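Local coordinates for amine Dehydrogenase (Pseudomonas putida, PDB 1JMX), which probably carries electrons through its two covalently attached c-type hemes, as the heme-bearing alpha subunit of a quinohemoprotein amine dehydrogenase, at residues 363-368 and 470-475; 394-399 and 409-414. All coordinates share one frame; numbering follows the deposited sequence.

Contact 1: residues 363-368 and 470-475; sequences DKVEEV and LADGGQ. With NI (nickel (II) ion), chain D.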
# COMPACT_ATOMS: atom_id res chain seq x y z
N ASP A 363 41.46 -7.87 -14.13
CA ASP A 363 41.97 -9.09 -14.76
C ASP A 363 40.92 -10.20 -14.82
O ASP A 363 40.73 -10.80 -15.88
CB ASP A 363 43.27 -9.59 -14.07
CG ASP A 363 43.18 -9.65 -12.54
OD1 ASP A 363 42.13 -9.28 -11.94
OD2 ASP A 363 44.18 -10.09 -11.93
N LYS A 364 40.21 -10.40 -13.72
CA LYS A 364 39.18 -11.43 -13.64
C LYS A 364 38.06 -11.04 -12.67
O LYS A 364 38.30 -10.37 -11.67
CB LYS A 364 39.78 -12.76 -13.17
CG LYS A 364 40.54 -12.68 -11.84
CD LYS A 364 40.28 -13.91 -10.96
CE LYS A 364 38.88 -13.87 -10.34
NZ LYS A 364 38.50 -15.14 -9.64
N VAL A 365 36.85 -11.49 -12.99
CA VAL A 365 35.70 -11.22 -12.15
C VAL A 365 35.59 -12.32 -11.11
O VAL A 365 35.60 -13.52 -11.43
CB VAL A 365 34.39 -11.11 -12.97
CG1 VAL A 365 33.24 -10.74 -12.05
CG2 VAL A 365 34.53 -10.07 -14.07
N GLU A 366 35.49 -11.90 -9.86
CA GLU A 366 35.42 -12.79 -8.71
C GLU A 366 34.01 -12.98 -8.14
O GLU A 366 33.57 -14.11 -7.91
CB GLU A 366 36.31 -12.17 -7.63
CG GLU A 366 36.79 -13.09 -6.56
CD GLU A 366 37.80 -12.39 -5.67
OE1 GLU A 366 37.43 -11.39 -5.01
OE2 GLU A 366 38.98 -12.83 -5.66
N GLU A 367 33.31 -11.88 -7.95
CA GLU A 367 31.97 -11.89 -7.36
C GLU A 367 30.98 -11.06 -8.20
O GLU A 367 31.35 -10.05 -8.79
CB GLU A 367 32.10 -11.35 -5.93
CG GLU A 367 30.91 -10.57 -5.40
CD GLU A 367 29.79 -11.44 -4.90
OE1 GLU A 367 29.80 -12.66 -5.17
OE2 GLU A 367 28.88 -10.91 -4.23
N VAL A 368 29.73 -11.51 -8.25
CA VAL A 368 28.70 -10.80 -9.01
C VAL A 368 27.48 -10.49 -8.15
O VAL A 368 26.99 -11.36 -7.43
CB VAL A 368 28.24 -11.61 -10.23
CG1 VAL A 368 27.21 -10.83 -11.02
CG2 VAL A 368 29.41 -11.96 -11.10
N LEU A 470 27.48 -13.88 -15.91
CA LEU A 470 28.41 -13.07 -16.67
C LEU A 470 28.87 -13.68 -17.99
O LEU A 470 29.19 -14.87 -18.07
CB LEU A 470 29.60 -12.72 -15.80
CG LEU A 470 29.75 -11.23 -15.51
CD1 LEU A 470 28.42 -10.65 -15.06
CD2 LEU A 470 30.83 -11.03 -14.45
N ALA A 471 28.84 -12.86 -19.04
CA ALA A 471 29.28 -13.28 -20.36
C ALA A 471 30.80 -13.47 -20.25
O ALA A 471 31.37 -14.36 -20.87
CB ALA A 471 28.97 -12.20 -21.38
N ASP A 472 31.42 -12.65 -19.40
CA ASP A 472 32.86 -12.69 -19.18
C ASP A 472 33.22 -13.69 -18.07
O ASP A 472 33.36 -13.30 -16.91
CB ASP A 472 33.35 -11.27 -18.82
CG ASP A 472 34.85 -11.21 -18.52
OD1 ASP A 472 35.63 -11.97 -19.15
OD2 ASP A 472 35.25 -10.38 -17.66
N GLY A 473 33.34 -14.97 -18.42
CA GLY A 473 33.72 -15.96 -17.43
C GLY A 473 32.63 -16.82 -16.81
O GLY A 473 32.93 -17.77 -16.08
N GLY A 474 31.37 -16.47 -17.07
CA GLY A 474 30.26 -17.24 -16.53
C GLY A 474 30.02 -17.19 -15.03
O GLY A 474 29.39 -18.10 -14.49
N GLN A 475 30.53 -16.15 -14.36
CA GLN A 475 30.33 -15.99 -12.92
C GLN A 475 28.87 -15.60 -12.69
O GLN A 475 28.34 -14.73 -13.37
CB GLN A 475 31.25 -14.92 -12.33
CG GLN A 475 32.75 -15.21 -12.45
CD GLN A 475 33.36 -14.73 -13.78
OE1 GLN A 475 32.64 -14.34 -14.71
NE2 GLN A 475 34.71 -14.74 -13.85
NI NI D . 28.63 -14.18 -4.99
O HOH W 1 27.22 -15.72 -4.85
O HOH W 2 29.74 -15.36 -6.50
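NE2 of Gln475 comes 2.9 Å from Val365 O. The bend of Gln475 at chi2 (87°) brings its amide alongside Val365, with NE2 also 3.7 Å from Val365 CB. An alanine in place of Gln475 would probably leave the Val365 carbonyl without this polar neighbour and uncover one side of Val365 CB. The apolar half is tighter. Val365 and Leu470 meet tip to tip, CG1 to CD2 at 3.4 Å, closer than carbons usually pack. With Val365 CG1 anti to the backbone N (chi1 -177°), CG2 is turned to Asp472 OD2, an oxygen hydrogen-bonded to Tyr362. Val368 crosses Gln475 at about a right angle, its CG2 3.7 Å from Gln475 CB. The turn itself is closed by Leu470 N donating to Gln475 O at 2.8 Å. On the other side of the strand, Glu367 OE1 binds the nickel ion at 1.9 Å together with waters 1 and 2. The chemistry thus implies a mixed contact between the 470-475 turn and the chain leading into strand 367-378: valine and leucine methyls pack directly beside a glutamine amide, and a carboxylate oxygen already engaged by Tyr362 meets one of those methyls.

Contact 2: residues 394-399 and 409-414; sequences EAEAWG and IGYLPA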
# COMPACT_ATOMS: atom_id res chain seq x y z
N GLU A 394 20.65 -5.32 -13.47
CA GLU A 394 22.00 -5.12 -13.94
C GLU A 394 22.90 -6.07 -13.13
O GLU A 394 22.58 -6.41 -11.99
CB GLU A 394 22.39 -3.67 -13.71
CG GLU A 394 23.40 -3.12 -14.66
CD GLU A 394 22.82 -2.67 -15.98
OE1 GLU A 394 22.05 -1.69 -16.00
OE2 GLU A 394 23.16 -3.27 -17.02
N ALA A 395 23.97 -6.58 -13.74
CA ALA A 395 24.89 -7.48 -13.04
C ALA A 395 26.16 -6.71 -12.69
O ALA A 395 26.92 -6.32 -13.57
CB ALA A 395 25.22 -8.68 -13.90
N GLU A 396 26.34 -6.45 -11.40
CA GLU A 396 27.49 -5.72 -10.89
C GLU A 396 28.68 -6.62 -10.57
O GLU A 396 28.63 -7.43 -9.66
CB GLU A 396 27.07 -4.93 -9.66
CG GLU A 396 28.18 -4.17 -8.98
CD GLU A 396 27.73 -3.67 -7.64
OE1 GLU A 396 27.42 -4.50 -6.77
OE2 GLU A 396 27.66 -2.44 -7.45
N ALA A 397 29.77 -6.43 -11.31
CA ALA A 397 30.99 -7.22 -11.16
C ALA A 397 31.97 -6.69 -10.14
O ALA A 397 32.18 -5.49 -10.02
CB ALA A 397 31.67 -7.36 -12.51
N TRP A 398 32.60 -7.62 -9.41
CA TRP A 398 33.59 -7.30 -8.39
C TRP A 398 34.81 -8.20 -8.53
O TRP A 398 34.70 -9.39 -8.81
CB TRP A 398 33.03 -7.48 -6.98
CG TRP A 398 31.96 -6.52 -6.64
CD1 TRP A 398 30.67 -6.56 -7.05
CD2 TRP A 398 32.09 -5.36 -5.82
NE1 TRP A 398 29.98 -5.50 -6.55
CE2 TRP A 398 30.82 -4.73 -5.78
CE3 TRP A 398 33.15 -4.77 -5.10
CZ2 TRP A 398 30.58 -3.56 -5.07
CZ3 TRP A 398 32.91 -3.60 -4.39
CH2 TRP A 398 31.63 -3.00 -4.38
N GLY A 399 35.97 -7.62 -8.25
CA GLY A 399 37.21 -8.37 -8.32
C GLY A 399 38.11 -7.86 -7.22
O GLY A 399 37.65 -7.38 -6.19
N ILE A 409 34.21 -3.41 -10.47
CA ILE A 409 34.49 -3.25 -11.89
C ILE A 409 33.43 -2.36 -12.53
O ILE A 409 33.75 -1.32 -13.10
CB ILE A 409 34.53 -4.63 -12.62
CG1 ILE A 409 35.82 -5.40 -12.30
CG2 ILE A 409 34.49 -4.42 -14.12
CD1 ILE A 409 36.00 -5.77 -10.87
N GLY A 410 32.17 -2.78 -12.42
CA GLY A 410 31.08 -2.02 -13.00
C GLY A 410 29.95 -2.96 -13.38
O GLY A 410 29.84 -4.05 -12.83
N TYR A 411 29.11 -2.53 -14.31
CA TYR A 411 27.99 -3.35 -14.76
C TYR A 411 28.39 -4.09 -16.03
O TYR A 411 28.47 -3.48 -17.10
CB TYR A 411 26.77 -2.48 -15.03
CG TYR A 411 26.18 -1.82 -13.80
CD1 TYR A 411 25.76 -0.49 -13.83
CD2 TYR A 411 26.01 -2.54 -12.61
CE1 TYR A 411 25.18 0.11 -12.72
CE2 TYR A 411 25.42 -1.95 -11.49
CZ TYR A 411 25.01 -0.62 -11.55
OH TYR A 411 24.45 -0.03 -10.45
N LEU A 412 28.64 -5.39 -15.91
CA LEU A 412 29.05 -6.22 -17.04
C LEU A 412 27.90 -6.96 -17.70
O LEU A 412 26.95 -7.37 -17.03
CB LEU A 412 30.12 -7.22 -16.61
CG LEU A 412 31.48 -6.66 -16.16
CD1 LEU A 412 32.45 -7.80 -15.93
CD2 LEU A 412 32.03 -5.74 -17.22
N PRO A 413 27.96 -7.13 -19.03
CA PRO A 413 26.91 -7.84 -19.78
C PRO A 413 26.74 -9.27 -19.27
O PRO A 413 27.70 -9.92 -18.87
CB PRO A 413 27.43 -7.79 -21.22
CG PRO A 413 28.92 -7.71 -21.05
CD PRO A 413 29.05 -6.72 -19.93
N ALA A 414 25.50 -9.74 -19.28
CA ALA A 414 25.21 -11.08 -18.80
C ALA A 414 23.95 -11.68 -19.36
O ALA A 414 23.16 -11.02 -20.03
CB ALA A 414 25.12 -11.06 -17.28
O HOH W 3 24.51 -6.22 -16.64
O HOH W 4 25.67 -0.57 -7.94
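This is an antiparallel beta-hairpin contact, made by strands 391-400 and 406-420 in the mixed sheet that lies in alpha-subunit domain IV. The local axes of 394-399 and 409-411 run at 172° to each other and approach to 4.7 Å. Three backbone hydrogen bonds join them: Ala397 N to Gly410 O (2.8 Å), Ile409 N to Ala397 O (2.9 Å) and Leu412 N to Ala395 O (3.0 Å). Because Ile409 and Gly410 both bond to Ala397, the second strand carries an extra residue there, the pattern of a beta bulge. Glu396 and Tyr411 form a non-hydrogen-bonded pair on one face. The Tyr411 ring has Glu396 CB at its edge and Glu394 CG over a face, although the Glu394 approach is modelled too close to trust in detail. Trp398 NE1 donates to Glu396 OE1 at 2.8 Å, with the oxygen in the indole plane but the donor 64° out of the carboxylate plane. Glu396 OE2 takes a salt bridge from Arg408 and a bond from water 4, which also reaches Tyr411 OH, so both carboxylate oxygens are held. The other face is apolar: Ala397 CB meets Ile409 CB at 4.0 Å and Leu412 CD1 at 3.5 Å. Separately, Ile409 turns CG1 anti to its carbonyl carbon (chi1 -74°), and CD1 lies against the Trp398-Gly399 backbone. Beyond the pair, strand 367-378 bonds to the far edge of 391-400, Leu470 of strand 462-470 packs on Ala395, Leu412 and Ala414, and Phe293 of strand 285-295 touches Ile409 and Leu412.

Both contacts reach the same sheet, contact 1 at the loop and strand start beside it, contact 2 within it. Their centres are about 8 Å apart, and contact 2 is nested in the chain loop closed by contact 1. They join through strands 367-378 and 391-400: Glu366 and Glu367 both face Trp398 in a classic beta bulge, with probable hydrogen bonds from Trp398 N to Glu367 O and from Glu366 N to Trp398 O, each 2.8 Å. Val365 packs on Ala397 and Leu412 of contact 2, so the two share one apolar layer. Contact 1 is the more buried and rests on side chains meeting a turn. Contact 2, only partly buried, rests on backbone bonding and adds a polar, water-bridged face.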